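PDB 6K10: aldehyde dehydrogenase from Staphylococcus aureus, which oxidises 4,4'-diaponeurosporenal to 4,4'-diaponeurosporenoic acid with NAD+, a step in making the protective carotenoid staphyloxanthin. Local coordinates for residues T250-D255 / S372-S377; E359-I364 / N388-G393; S337-E342 / I348-T353; K63-A68 / K243-G248. The protein carries 1 engineered substitution. All coordinates share one frame; numbering follows the deposited sequence. Where two conformers were deposited one is given.

Interaction 1. Residues T250-D255 / S372-S377; sequences TSVAPD and SLYLFS. Engineered in segment 250-255: Ser251 (natural residue Cys).
Val252 O is approached by two hydroxyls of strand 372-376. The main one is Tyr374 OH, which donates a very short hydrogen bond of 2.5 Å to Val252 O. The carbonyl oxygen lies at the edge of the phenol ring, in its plane. The second, Ser372 OG, is a weak and unsettled donor, 3.4 Å from Val252 O; its stronger partner is Ser222 OG. Ser372 and Tyr374 are alternate residues of the strand, so both turn the same way, toward the loop. With CG beside its own backbone N (chi1 -50°), Tyr374 carries its hydroxyl across to residues 250-255, where its side chain and that of Val252 cross at about a right angle. The isopropyl group closes in on the same two hydroxyls: Val252 CB is 3.5 Å from Tyr374 OH and 3.6 Å from Ser372 OG. Further along the ring, Pro254 CD approaches Tyr374 CE2 obliquely at 4.3 Å. Leu401 and Phe411 also pack on Val252, and Val224 touches both Pro254 and Tyr374, so the polar cluster lies buried. Residues Thr250 to Ala253 of the loop form a type I beta turn. Ser251, an engineered replacement for the natural Cys, occupies the predicted active-site position in this turn, and the side chain of Val252 comes within about 7 Å of that of Glu217, also a predicted active-site residue. Val252 O thus ties the loop to strand 372-376; a nucleophile loop, predicted here, beside a parallel-stranded sheet is the layout of the aldehyde dehydrogenase catalytic domain.

Interaction 2. Residues E359-I364 / N388-G393; sequences EAIAFI and NELSFG
Leu390 packs its isobutyl end against Ile361 and Ile364, joining helix 357-365 to the residues that end helix 380-389 in the alpha/beta catalytic domain. Helix 357-365 leads into strand 372-376, and helix 380-389 forms the beta-alpha-beta crossover from that strand to the neighbouring parallel strand 394-397. Leu390 is the first residue after the second helix to leave helical geometry, and its side chain points toward helix 357-365. Its two methyls divide the work. CD2 of Leu390 rests 3.7 Å from Ile361 CG2 and also lies against the Ile361 carbonyl oxygen. CD1 of Leu390 lies between the two isoleucines, 4.0 Å from Ile361 CG1 and from Ile364 CD1. The side chain of Ile364 meets that of Leu390 at about a right angle. One turn apart on their helix, Ile361 and Ile364 each have CG2 anti to the backbone N (chi1 -72° and -63° for CG1), which presents both branches to the leucine. Leu373 of strand 372-376 touches both Ile364 and Leu390. The second subunit also reaches this region: Asn388 OD1 bonds Lys108 of that subunit, Leu390 O bonds its Lys435, and Ser391 OG bonds its Glu110. Glu389 borders the apolar patch with its carboxylate, whose OE2 pairs with Arg385 in a salt bridge, while the end of Ile361 touches the other oxygen: Ile361 CD1 lies 3.7 Å from Glu389 OE1.

Interaction 3. Residues S337-E342 / I348-T353; sequences SAIMQE and ILPILT
Ile339 and Met340 lie side by side against three alternate residues of strand 348-354, namely Ile348, Pro350 and Leu352, all facing the same way. Ile339 runs at a slant to both Ile348 and Pro350. Its CG1 branch is swung anti to the backbone N (chi1 -164°), which brings Ile339 CD1 to 3.7 Å from Ile348 CG2. Its other branch leans on the proline ring, with Ile339 CG2 at 3.9 Å from Pro350 CB, and Ile339 CG1 is as close to Pro350 CG. Met340 leaves its backbone at an angle to the strand, but bends at chi2 and chi3 and thereby brings its sulfur close. Met340 SD sits 3.9 Å from Leu352 CD1, the two side chains sliding past each other in opposite directions, and also touches Pro350 CG. The strand runs parallel to its neighbours 324-330 and 256-260 in the central sheet of the catalytic domain; residues 337-342 belong to the connection from strand 324-330, which here forms a short 3-10 turn over 338-340. Tyr256 touches both Met340 and Pro350, while Leu304 of helix 295-307 packs on Ile339. The turn is secured at Ser337 O, which takes Met340 N at 3.0 Å and Gln341 NE2 at 2.9 Å from opposite faces of the carbonyl plane. The hydrogen bond from Gln341 NE2 is fairly straight (155° at the hydrogen), and although the nitrogen stands above the carbonyl plane, Ser337 O lies close to the plane of the Gln341 amide.

Interaction 4. Residues K63-A68 / K243-G248; sequences KVEAYA and KFTNAG
Glu65, in the first turn of helix 63-89, sends its carboxylate to Thr245 and Asn246 at the C-terminal end of helix 232-244, a helix-to-helix-end contact of the aldehyde dehydrogenase fold just ahead of the predicted active-site loop. Beyond CG the glutamate chain is extended, and both oxygens face Asn246 N. The amide makes two weak hydrogen bonds, 3.0 Å to Glu65 OE2 and 3.3 Å to Glu65 OE1, the longer being much the straighter (166° against 126° at the hydrogen). Thr245 flanks the acid with its methyl, placed anti to the backbone N, so that Thr245 CG2 touches Glu65 CD at 3.6 Å. Two waters complete the setting of the buried carboxylate, both donating to Glu65 OE1. One also donates to Phe244 O; the other lies 2.6 Å from Glu65 OE1 and 2.7 Å from Thr245 OG1, which itself bonds Phe241 O. The next residues face other partners: Ala66 packs on helix 48-59, and Tyr67 meets Phe457 of the second subunit edge to face. Across the contact, Asn246, Ala247 and Gly248 all take left-handed backbone angles, and Asn246 ND2 bonds Gln249 O and Asn122 O.

In the fold
From the N terminus, interaction 4 closes first, bringing helix 63-89 to residues 243-248 and spanning 174 intervening residues. Interaction 1 opens just afterwards, at the loop with the predicted active-site position, and closes on strand 372-376. Within its span the short loop of interaction 3 opens and closes completely. Interaction 2 begins at helix 357-365, before interaction 1 has closed, and ends at 388-393, so these two cross. Lys243 NZ joins three contacts through Pro254 O and Ile348 O. Leu373 connects interactions 1 and 2, and Phe363 meets Leu352 and Met340 between interactions 2 and 3. Interactions 2 and 4 do not touch, yet both border the second subunit.

Interaction 1. Residues T250-D255 / S372-S377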
loop_
_atom_site.group_PDB
_atom_site.type_symbol
_atom_site.label_atom_id
_atom_site.label_comp_id
_atom_site.label_asym_id
_atom_site.label_seq_id
_atom_site.Cartn_x
_atom_site.Cartn_y
_atom_site.Cartn_z
ATOM N N THR A 250 2.584 -19.875 15.082
ATOM C CA THR A 250 1.764 -19.256 14.050
ATOM C C THR A 250 1.445 -17.827 14.462
ATOM O O THR A 250 1.098 -17.569 15.617
ATOM C CB THR A 250 0.464 -20.041 13.826
ATOM O OG1 THR A 250 0.771 -21.427 13.630
ATOM C CG2 THR A 250 -0.280 -19.516 12.608
ATOM N N SER A 251 1.563 -16.901 13.507
ATOM C CA SER A 251 1.314 -15.500 13.819
ATOM C C SER A 251 -0.157 -15.221 14.095
ATOM O O SER A 251 -0.475 -14.246 14.785
ATOM C CB SER A 251 1.825 -14.614 12.683
ATOM O OG SER A 251 1.133 -14.881 11.476
ATOM N N VAL A 252 -1.059 -16.054 13.588
ATOM C CA VAL A 252 -2.486 -15.897 13.839
ATOM C C VAL A 252 -3.001 -16.978 14.788
ATOM O O VAL A 252 -4.208 -17.180 14.905
ATOM C CB VAL A 252 -3.286 -15.869 12.526
ATOM C CG1 VAL A 252 -2.795 -14.734 11.631
ATOM C CG2 VAL A 252 -3.171 -17.193 11.809
ATOM N N ALA A 253 -2.101 -17.677 15.470
ATOM C CA ALA A 253 -2.526 -18.609 16.497
ATOM C C ALA A 253 -3.145 -17.849 17.666
ATOM O O ALA A 253 -2.699 -16.750 18.006
ATOM C CB ALA A 253 -1.350 -19.442 16.995
ATOM N N PRO A 254 -4.183 -18.402 18.287
ATOM C CA PRO A 254 -4.660 -17.842 19.557
ATOM C C PRO A 254 -3.505 -17.665 20.528
ATOM O O PRO A 254 -2.871 -18.637 20.948
ATOM C CB PRO A 254 -5.655 -18.899 20.044
ATOM C CG PRO A 254 -6.208 -19.461 18.777
ATOM C CD PRO A 254 -5.026 -19.524 17.835
ATOM N N ASP A 255 -3.199 -16.410 20.853
ATOM C CA ASP A 255 -2.148 -16.192 21.836
ATOM C C ASP A 255 -2.675 -16.376 23.254
ATOM O O ASP A 255 -2.101 -17.139 24.035
ATOM C CB ASP A 255 -1.529 -14.801 21.667
ATOM C CG ASP A 255 -0.327 -14.591 22.569
ATOM O OD1 ASP A 255 -0.516 -14.251 23.757
ATOM O OD2 ASP A 255 0.812 -14.794 22.088
ATOM N N SER A 372 -4.406 -11.022 14.331
ATOM C CA SER A 372 -5.707 -11.661 14.259
ATOM C C SER A 372 -6.451 -11.476 15.572
ATOM O O SER A 372 -5.860 -11.200 16.617
ATOM C CB SER A 372 -5.593 -13.149 13.902
ATOM O OG SER A 372 -5.020 -13.892 14.955
ATOM N N LEU A 373 -7.773 -11.607 15.490
ATOM C CA LEU A 373 -8.641 -11.614 16.658
ATOM C C LEU A 373 -9.764 -12.606 16.408
ATOM O O LEU A 373 -10.269 -12.709 15.289
ATOM C CB LEU A 373 -9.218 -10.227 16.960
ATOM C CG LEU A 373 -10.158 -10.107 18.171
ATOM C CD1 LEU A 373 -9.963 -8.780 18.887
ATOM C CD2 LEU A 373 -11.618 -10.271 17.756
ATOM N N TYR A 374 -10.158 -13.321 17.457
ATOM C CA TYR A 374 -11.233 -14.296 17.367
ATOM C C TYR A 374 -12.253 -14.036 18.462
ATOM O O TYR A 374 -11.897 -13.686 19.589
ATOM C CB TYR A 374 -10.689 -15.722 17.458
ATOM C CG TYR A 374 -9.541 -15.971 16.507
ATOM C CD1 TYR A 374 -9.766 -16.120 15.147
ATOM C CD2 TYR A 374 -8.229 -16.038 16.968
ATOM C CE1 TYR A 374 -8.719 -16.335 14.265
ATOM C CE2 TYR A 374 -7.178 -16.256 16.094
ATOM C CZ TYR A 374 -7.427 -16.406 14.747
ATOM O OH TYR A 374 -6.379 -16.624 13.883
ATOM N N LEU A 375 -13.526 -14.199 18.115
ATOM C CA LEU A 375 -14.624 -14.076 19.061
ATOM C C LEU A 375 -15.515 -15.297 18.941
ATOM O O LEU A 375 -15.950 -15.642 17.839
ATOM C CB LEU A 375 -15.444 -12.806 18.815
ATOM C CG LEU A 375 -16.775 -12.762 19.569
ATOM C CD1 LEU A 375 -16.546 -12.666 21.072
ATOM C CD2 LEU A 375 -17.638 -11.616 19.081
ATOM N N PHE A 376 -15.777 -15.949 20.069
ATOM C CA PHE A 376 -16.726 -17.050 20.137
ATOM C C PHE A 376 -17.951 -16.565 20.892
ATOM O O PHE A 376 -17.861 -16.216 22.077
ATOM C CB PHE A 376 -16.108 -18.287 20.792
ATOM C CG PHE A 376 -15.152 -19.013 19.892
ATOM C CD1 PHE A 376 -13.821 -18.646 19.839
ATOM C CD2 PHE A 376 -15.596 -20.028 19.061
ATOM C CE1 PHE A 376 -12.939 -19.298 18.993
ATOM C CE2 PHE A 376 -14.720 -20.683 18.215
ATOM C CZ PHE A 376 -13.390 -20.318 18.181
ATOM N N SER A 377 -19.080 -16.521 20.191
ATOM C CA SER A 377 -20.308 -15.942 20.707
ATOM C C SER A 377 -21.457 -16.374 19.819
ATOM O O SER A 377 -21.281 -16.572 18.615
ATOM C CB SER A 377 -20.221 -14.410 20.755
ATOM O OG SER A 377 -21.435 -13.831 21.214
#

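Interaction 2. Residues E359-I364 / N388-G393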
loop_
_atom_site.group_PDB
_atom_site.type_symbol
_atom_site.label_atom_id
_atom_site.label_comp_id
_atom_site.label_asym_id
_atom_site.label_seq_id
_atom_site.Cartn_x
_atom_site.Cartn_y
_atom_site.Cartn_z
ATOM N N GLU A 359 -14.850 -4.624 29.365
ATOM C CA GLU A 359 -13.535 -4.866 29.949
ATOM C C GLU A 359 -12.636 -5.632 28.986
ATOM O O GLU A 359 -11.455 -5.295 28.827
ATOM C CB GLU A 359 -13.681 -5.618 31.272
ATOM N N ALA A 360 -13.178 -6.654 28.321
ATOM C CA ALA A 360 -12.390 -7.385 27.333
ATOM C C ALA A 360 -11.923 -6.467 26.205
ATOM O O ALA A 360 -10.756 -6.506 25.800
ATOM C CB ALA A 360 -13.205 -8.554 26.779
ATOM N N ILE A 361 -12.820 -5.615 25.704
ATOM C CA ILE A 361 -12.475 -4.680 24.634
ATOM C C ILE A 361 -11.427 -3.680 25.111
ATOM O O ILE A 361 -10.453 -3.390 24.401
ATOM C CB ILE A 361 -13.748 -3.978 24.115
ATOM C CG1 ILE A 361 -14.596 -4.956 23.297
ATOM C CG2 ILE A 361 -13.405 -2.721 23.315
ATOM C CD1 ILE A 361 -15.928 -4.386 22.830
ATOM N N ALA A 362 -11.606 -3.142 26.321
ATOM C CA ALA A 362 -10.616 -2.228 26.882
ATOM C C ALA A 362 -9.250 -2.894 27.016
ATOM O O ALA A 362 -8.226 -2.297 26.666
ATOM C CB ALA A 362 -11.094 -1.719 28.241
ATOM N N PHE A 363 -9.223 -4.130 27.521
ATOM C CA PHE A 363 -7.974 -4.878 27.642
ATOM C C PHE A 363 -7.260 -4.976 26.299
ATOM O O PHE A 363 -6.059 -4.698 26.196
ATOM C CB PHE A 363 -8.266 -6.273 28.204
ATOM C CG PHE A 363 -7.029 -7.070 28.548
ATOM C CD1 PHE A 363 -6.355 -7.798 27.577
ATOM C CD2 PHE A 363 -6.556 -7.110 29.850
ATOM C CE1 PHE A 363 -5.228 -8.532 27.897
ATOM C CE2 PHE A 363 -5.430 -7.845 30.174
ATOM C CZ PHE A 363 -4.766 -8.556 29.197
ATOM N N ILE A 364 -7.988 -5.375 25.255
ATOM C CA ILE A 364 -7.377 -5.566 23.941
ATOM C C ILE A 364 -6.960 -4.227 23.339
ATOM O O ILE A 364 -5.900 -4.118 22.708
ATOM C CB ILE A 364 -8.340 -6.340 23.017
ATOM C CG1 ILE A 364 -8.608 -7.735 23.582
ATOM C CG2 ILE A 364 -7.801 -6.420 21.588
ATOM C CD1 ILE A 364 -9.826 -8.423 22.987
ATOM N N ASN A 388 -16.667 -3.881 15.019
ATOM C CA ASN A 388 -16.711 -2.442 14.782
ATOM C C ASN A 388 -15.746 -1.678 15.682
ATOM O O ASN A 388 -15.165 -0.676 15.255
ATOM C CB ASN A 388 -18.133 -1.914 14.980
ATOM C CG ASN A 388 -19.101 -2.435 13.938
ATOM O OD1 ASN A 388 -18.694 -2.947 12.895
ATOM N ND2 ASN A 388 -20.391 -2.280 14.203
ATOM N N GLU A 389 -15.558 -2.126 16.924
ATOM C CA GLU A 389 -14.836 -1.323 17.904
ATOM C C GLU A 389 -13.363 -1.681 18.043
ATOM O O GLU A 389 -12.587 -0.845 18.521
ATOM C CB GLU A 389 -15.509 -1.431 19.277
ATOM C CG GLU A 389 -16.913 -0.854 19.310
ATOM C CD GLU A 389 -17.589 -1.039 20.653
ATOM O OE1 GLU A 389 -16.892 -0.963 21.687
ATOM O OE2 GLU A 389 -18.816 -1.265 20.672
ATOM N N LEU A 390 -12.955 -2.883 17.649
ATOM C CA LEU A 390 -11.567 -3.314 17.760
ATOM C C LEU A 390 -10.967 -3.477 16.373
ATOM O O LEU A 390 -11.542 -4.161 15.520
ATOM C CB LEU A 390 -11.457 -4.628 18.534
ATOM C CG LEU A 390 -11.817 -4.554 20.017
ATOM C CD1 LEU A 390 -11.851 -5.947 20.624
ATOM C CD2 LEU A 390 -10.832 -3.662 20.757
ATOM N N SER A 391 -9.812 -2.856 16.156
ATOM C CA SER A 391 -9.082 -2.977 14.903
ATOM C C SER A 391 -8.005 -4.045 15.029
ATOM O O SER A 391 -7.286 -4.109 16.030
ATOM C CB SER A 391 -8.446 -1.649 14.491
ATOM O OG SER A 391 -7.691 -1.811 13.301
ATOM N N PHE A 392 -7.904 -4.878 14.002
ATOM C CA PHE A 392 -6.933 -5.959 13.956
ATOM C C PHE A 392 -6.765 -6.345 12.496
ATOM O O PHE A 392 -7.536 -5.919 11.634
ATOM C CB PHE A 392 -7.376 -7.149 14.814
ATOM C CG PHE A 392 -8.801 -7.571 14.581
ATOM C CD1 PHE A 392 -9.838 -6.982 15.286
ATOM C CD2 PHE A 392 -9.102 -8.558 13.658
ATOM C CE1 PHE A 392 -11.147 -7.367 15.074
ATOM C CE2 PHE A 392 -10.411 -8.949 13.441
ATOM C CZ PHE A 392 -11.434 -8.352 14.151
ATOM N N GLY A 393 -5.743 -7.150 12.224
ATOM C CA GLY A 393 -5.451 -7.523 10.853
ATOM C C GLY A 393 -6.610 -8.216 10.165
ATOM O O GLY A 393 -7.131 -7.732 9.155
#

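Interaction 3. Residues S337-E342 / I348-T353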
loop_
_atom_site.group_PDB
_atom_site.type_symbol
_atom_site.label_atom_id
_atom_site.label_comp_id
_atom_site.label_asym_id
_atom_site.label_seq_id
_atom_site.Cartn_x
_atom_site.Cartn_y
_atom_site.Cartn_z
ATOM N N SER A 337 1.607 -11.190 34.241
ATOM C CA SER A 337 2.279 -12.459 34.002
ATOM C C SER A 337 3.308 -12.330 32.887
ATOM O O SER A 337 3.107 -11.597 31.915
ATOM C CB SER A 337 1.253 -13.535 33.643
ATOM O OG SER A 337 0.490 -13.913 34.776
ATOM N N ALA A 338 4.426 -13.046 33.041
ATOM C CA ALA A 338 5.437 -13.078 31.990
ATOM C C ALA A 338 4.843 -13.570 30.678
ATOM O O ALA A 338 5.235 -13.112 29.597
ATOM C CB ALA A 338 6.608 -13.964 32.413
ATOM N N ILE A 339 3.883 -14.494 30.756
ATOM C CA ILE A 339 3.260 -15.046 29.560
ATOM C C ILE A 339 2.421 -14.008 28.821
ATOM O O ILE A 339 2.105 -14.200 27.640
ATOM C CB ILE A 339 2.420 -16.280 29.943
ATOM C CG1 ILE A 339 2.080 -17.112 28.707
ATOM C CG2 ILE A 339 1.155 -15.866 30.678
ATOM C CD1 ILE A 339 3.255 -17.877 28.152
ATOM N N MET A 340 2.060 -12.903 29.470
ATOM C CA MET A 340 1.293 -11.844 28.829
ATOM C C MET A 340 2.159 -10.666 28.399
ATOM O O MET A 340 1.622 -9.624 28.009
ATOM C CB MET A 340 0.176 -11.362 29.757
ATOM C CG MET A 340 -0.939 -12.372 29.947
ATOM S SD MET A 340 -1.655 -12.910 28.380
ATOM C CE MET A 340 -2.296 -11.357 27.761
ATOM N N GLN A 341 3.485 -10.808 28.452
ATOM C CA GLN A 341 4.393 -9.736 28.077
ATOM C C GLN A 341 5.043 -9.935 26.716
ATOM O O GLN A 341 5.671 -8.999 26.209
ATOM C CB GLN A 341 5.499 -9.574 29.133
ATOM C CG GLN A 341 4.995 -9.489 30.558
ATOM C CD GLN A 341 3.971 -8.390 30.752
ATOM O OE1 GLN A 341 4.135 -7.276 30.255
ATOM N NE2 GLN A 341 2.902 -8.701 31.475
ATOM N N GLU A 342 4.920 -11.117 26.116
ATOM C CA GLU A 342 5.561 -11.400 24.841
ATOM C C GLU A 342 4.641 -12.265 23.992
ATOM O O GLU A 342 3.791 -12.992 24.514
ATOM C CB GLU A 342 6.916 -12.107 25.036
ATOM C CG GLU A 342 6.816 -13.500 25.654
ATOM C CD GLU A 342 8.148 -14.232 25.688
ATOM O OE1 GLU A 342 8.859 -14.130 26.713
ATOM O OE2 GLU A 342 8.487 -14.914 24.696
ATOM N N ILE A 348 1.555 -22.743 24.573
ATOM C CA ILE A 348 1.111 -22.308 25.890
ATOM C C ILE A 348 -0.074 -21.377 25.688
ATOM O O ILE A 348 0.026 -20.391 24.949
ATOM C CB ILE A 348 2.236 -21.604 26.668
ATOM C CG1 ILE A 348 3.478 -22.493 26.737
ATOM C CG2 ILE A 348 1.761 -21.248 28.064
ATOM C CD1 ILE A 348 4.660 -21.836 27.419
ATOM N N LEU A 349 -1.193 -21.687 26.338
ATOM C CA LEU A 349 -2.434 -20.934 26.156
ATOM C C LEU A 349 -2.913 -20.372 27.487
ATOM O O LEU A 349 -3.564 -21.089 28.270
ATOM C CB LEU A 349 -3.508 -21.817 25.526
ATOM C CG LEU A 349 -4.802 -21.112 25.115
ATOM C CD1 LEU A 349 -4.518 -20.027 24.083
ATOM C CD2 LEU A 349 -5.791 -22.126 24.573
ATOM N N PRO A 350 -2.616 -19.111 27.792
ATOM C CA PRO A 350 -3.105 -18.513 29.040
ATOM C C PRO A 350 -4.569 -18.123 28.926
ATOM O O PRO A 350 -5.040 -17.691 27.871
ATOM C CB PRO A 350 -2.217 -17.274 29.212
ATOM C CG PRO A 350 -1.744 -16.949 27.837
ATOM C CD PRO A 350 -1.673 -18.236 27.077
ATOM N N ILE A 351 -5.286 -18.266 30.036
ATOM C CA ILE A 351 -6.719 -18.005 30.094
ATOM C C ILE A 351 -6.966 -16.939 31.155
ATOM O O ILE A 351 -6.678 -17.156 32.338
ATOM C CB ILE A 351 -7.512 -19.286 30.396
ATOM C CG1 ILE A 351 -7.318 -20.302 29.265
ATOM C CG2 ILE A 351 -8.986 -18.979 30.598
ATOM C CD1 ILE A 351 -7.787 -21.695 29.606
ATOM N N LEU A 352 -7.485 -15.791 30.728
ATOM C CA LEU A 352 -7.838 -14.691 31.612
ATOM C C LEU A 352 -9.349 -14.502 31.608
ATOM O O LEU A 352 -10.014 -14.734 30.596
ATOM C CB LEU A 352 -7.163 -13.380 31.183
ATOM C CG LEU A 352 -5.636 -13.245 31.174
ATOM C CD1 LEU A 352 -5.002 -13.951 29.979
ATOM C CD2 LEU A 352 -5.241 -11.774 31.199
ATOM N N THR A 353 -9.892 -14.070 32.743
ATOM C CA THR A 353 -11.328 -13.867 32.868
ATOM C C THR A 353 -11.685 -12.389 32.795
ATOM O O THR A 353 -10.879 -11.515 33.123
ATOM C CB THR A 353 -11.862 -14.446 34.179
ATOM O OG1 THR A 353 -11.329 -13.708 35.284
ATOM C CG2 THR A 353 -11.458 -15.878 34.309
#

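Interaction 4. Residues K63-A68 / K243-G248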
loop_
_atom_site.group_PDB
_atom_site.type_symbol
_atom_site.label_atom_id
_atom_site.label_comp_id
_atom_site.label_asym_id
_atom_site.label_seq_id
_atom_site.Cartn_x
_atom_site.Cartn_y
_atom_site.Cartn_z
ATOM N N LYS A 63 3.056 -34.942 7.832
ATOM C CA LYS A 63 2.836 -34.732 6.405
ATOM C C LYS A 63 1.440 -34.198 6.100
ATOM O O LYS A 63 1.262 -33.484 5.106
ATOM C CB LYS A 63 3.099 -36.028 5.637
ATOM C CG LYS A 63 2.185 -37.180 5.998
ATOM C CD LYS A 63 2.697 -38.479 5.393
ATOM N N VAL A 64 0.441 -34.524 6.922
ATOM C CA VAL A 64 -0.892 -33.963 6.709
ATOM C C VAL A 64 -0.866 -32.457 6.934
ATOM O O VAL A 64 -1.326 -31.673 6.094
ATOM C CB VAL A 64 -1.922 -34.651 7.623
ATOM C CG1 VAL A 64 -3.274 -33.955 7.515
ATOM C CG2 VAL A 64 -2.045 -36.124 7.265
ATOM N N GLU A 65 -0.317 -32.033 8.072
ATOM C CA GLU A 65 -0.218 -30.607 8.364
ATOM C C GLU A 65 0.686 -29.901 7.361
ATOM O O GLU A 65 0.390 -28.783 6.926
ATOM C CB GLU A 65 0.302 -30.411 9.787
ATOM C CG GLU A 65 -0.200 -29.158 10.472
ATOM C CD GLU A 65 0.473 -28.933 11.810
ATOM O OE1 GLU A 65 -0.092 -29.358 12.840
ATOM O OE2 GLU A 65 1.569 -28.334 11.831
ATOM N N ALA A 66 1.795 -30.543 6.982
ATOM C CA ALA A 66 2.718 -29.934 6.032
ATOM C C ALA A 66 2.078 -29.755 4.664
ATOM O O ALA A 66 2.386 -28.790 3.956
ATOM C CB ALA A 66 3.987 -30.777 5.918
ATOM N N TYR A 67 1.183 -30.664 4.273
ATOM C CA TYR A 67 0.536 -30.520 2.974
ATOM C C TYR A 67 -0.545 -29.449 3.008
ATOM O O TYR A 67 -0.686 -28.670 2.058
ATOM C CB TYR A 67 -0.046 -31.855 2.513
ATOM C CG TYR A 67 0.215 -32.106 1.050
ATOM C CD1 TYR A 67 1.402 -32.687 0.631
ATOM C CD2 TYR A 67 -0.705 -31.719 0.083
ATOM C CE1 TYR A 67 1.658 -32.900 -0.707
ATOM C CE2 TYR A 67 -0.457 -31.925 -1.259
ATOM C CZ TYR A 67 0.726 -32.518 -1.647
ATOM O OH TYR A 67 0.981 -32.728 -2.982
ATOM N N ALA A 68 -1.309 -29.382 4.099
ATOM C CA ALA A 68 -2.411 -28.428 4.163
ATOM C C ALA A 68 -1.922 -26.998 4.353
ATOM O O ALA A 68 -2.597 -26.056 3.922
ATOM C CB ALA A 68 -3.373 -28.812 5.286
ATOM N N LYS A 243 -4.657 -23.155 17.635
ATOM C CA LYS A 243 -3.589 -22.910 18.594
ATOM C C LYS A 243 -2.462 -23.931 18.496
ATOM O O LYS A 243 -1.289 -23.553 18.511
ATOM C CB LYS A 243 -4.147 -22.901 20.021
ATOM C CG LYS A 243 -3.081 -22.887 21.109
ATOM C CD LYS A 243 -2.200 -21.652 20.987
ATOM C CE LYS A 243 -1.379 -21.413 22.242
ATOM N NZ LYS A 243 -0.679 -20.095 22.185
ATOM N N PHE A 244 -2.783 -25.217 18.387
ATOM C CA PHE A 244 -1.775 -26.259 18.523
ATOM C C PHE A 244 -1.350 -26.870 17.195
ATOM O O PHE A 244 -0.481 -27.748 17.181
ATOM C CB PHE A 244 -2.284 -27.322 19.497
ATOM C CG PHE A 244 -2.474 -26.783 20.882
ATOM C CD1 PHE A 244 -1.374 -26.457 21.659
ATOM C CD2 PHE A 244 -3.740 -26.532 21.382
ATOM C CE1 PHE A 244 -1.534 -25.924 22.924
ATOM C CE2 PHE A 244 -3.907 -26.002 22.648
ATOM C CZ PHE A 244 -2.801 -25.700 23.420
ATOM N N THR A 245 -1.929 -26.420 16.086
ATOM C CA THR A 245 -1.287 -26.589 14.792
ATOM C C THR A 245 0.092 -25.938 14.822
ATOM O O THR A 245 0.257 -24.828 15.335
ATOM C CB THR A 245 -2.148 -25.962 13.690
ATOM O OG1 THR A 245 -3.336 -26.743 13.503
ATOM C CG2 THR A 245 -1.383 -25.879 12.374
ATOM N N ASN A 246 1.089 -26.650 14.291
ATOM C CA ASN A 246 2.479 -26.181 14.246
ATOM C C ASN A 246 3.024 -25.879 15.639
ATOM O O ASN A 246 3.922 -25.047 15.797
ATOM C CB ASN A 246 2.629 -24.956 13.337
ATOM C CG ASN A 246 4.039 -24.803 12.790
ATOM O OD1 ASN A 246 4.773 -25.782 12.647
ATOM N ND2 ASN A 246 4.423 -23.569 12.487
ATOM N N ALA A 247 2.483 -26.555 16.655
ATOM C CA ALA A 247 2.899 -26.377 18.047
ATOM C C ALA A 247 2.815 -24.913 18.475
ATOM O O ALA A 247 3.639 -24.420 19.245
ATOM C CB ALA A 247 4.307 -26.932 18.279
ATOM N N GLY A 248 1.812 -24.205 17.962
ATOM C CA GLY A 248 1.594 -22.823 18.340
ATOM C C GLY A 248 2.459 -21.805 17.633
ATOM O O GLY A 248 2.335 -20.608 17.921
HETATM O O HOH W 1 1.202 -29.429 15.671
HETATM O O HOH W 2 -2.699 -29.345 13.164
#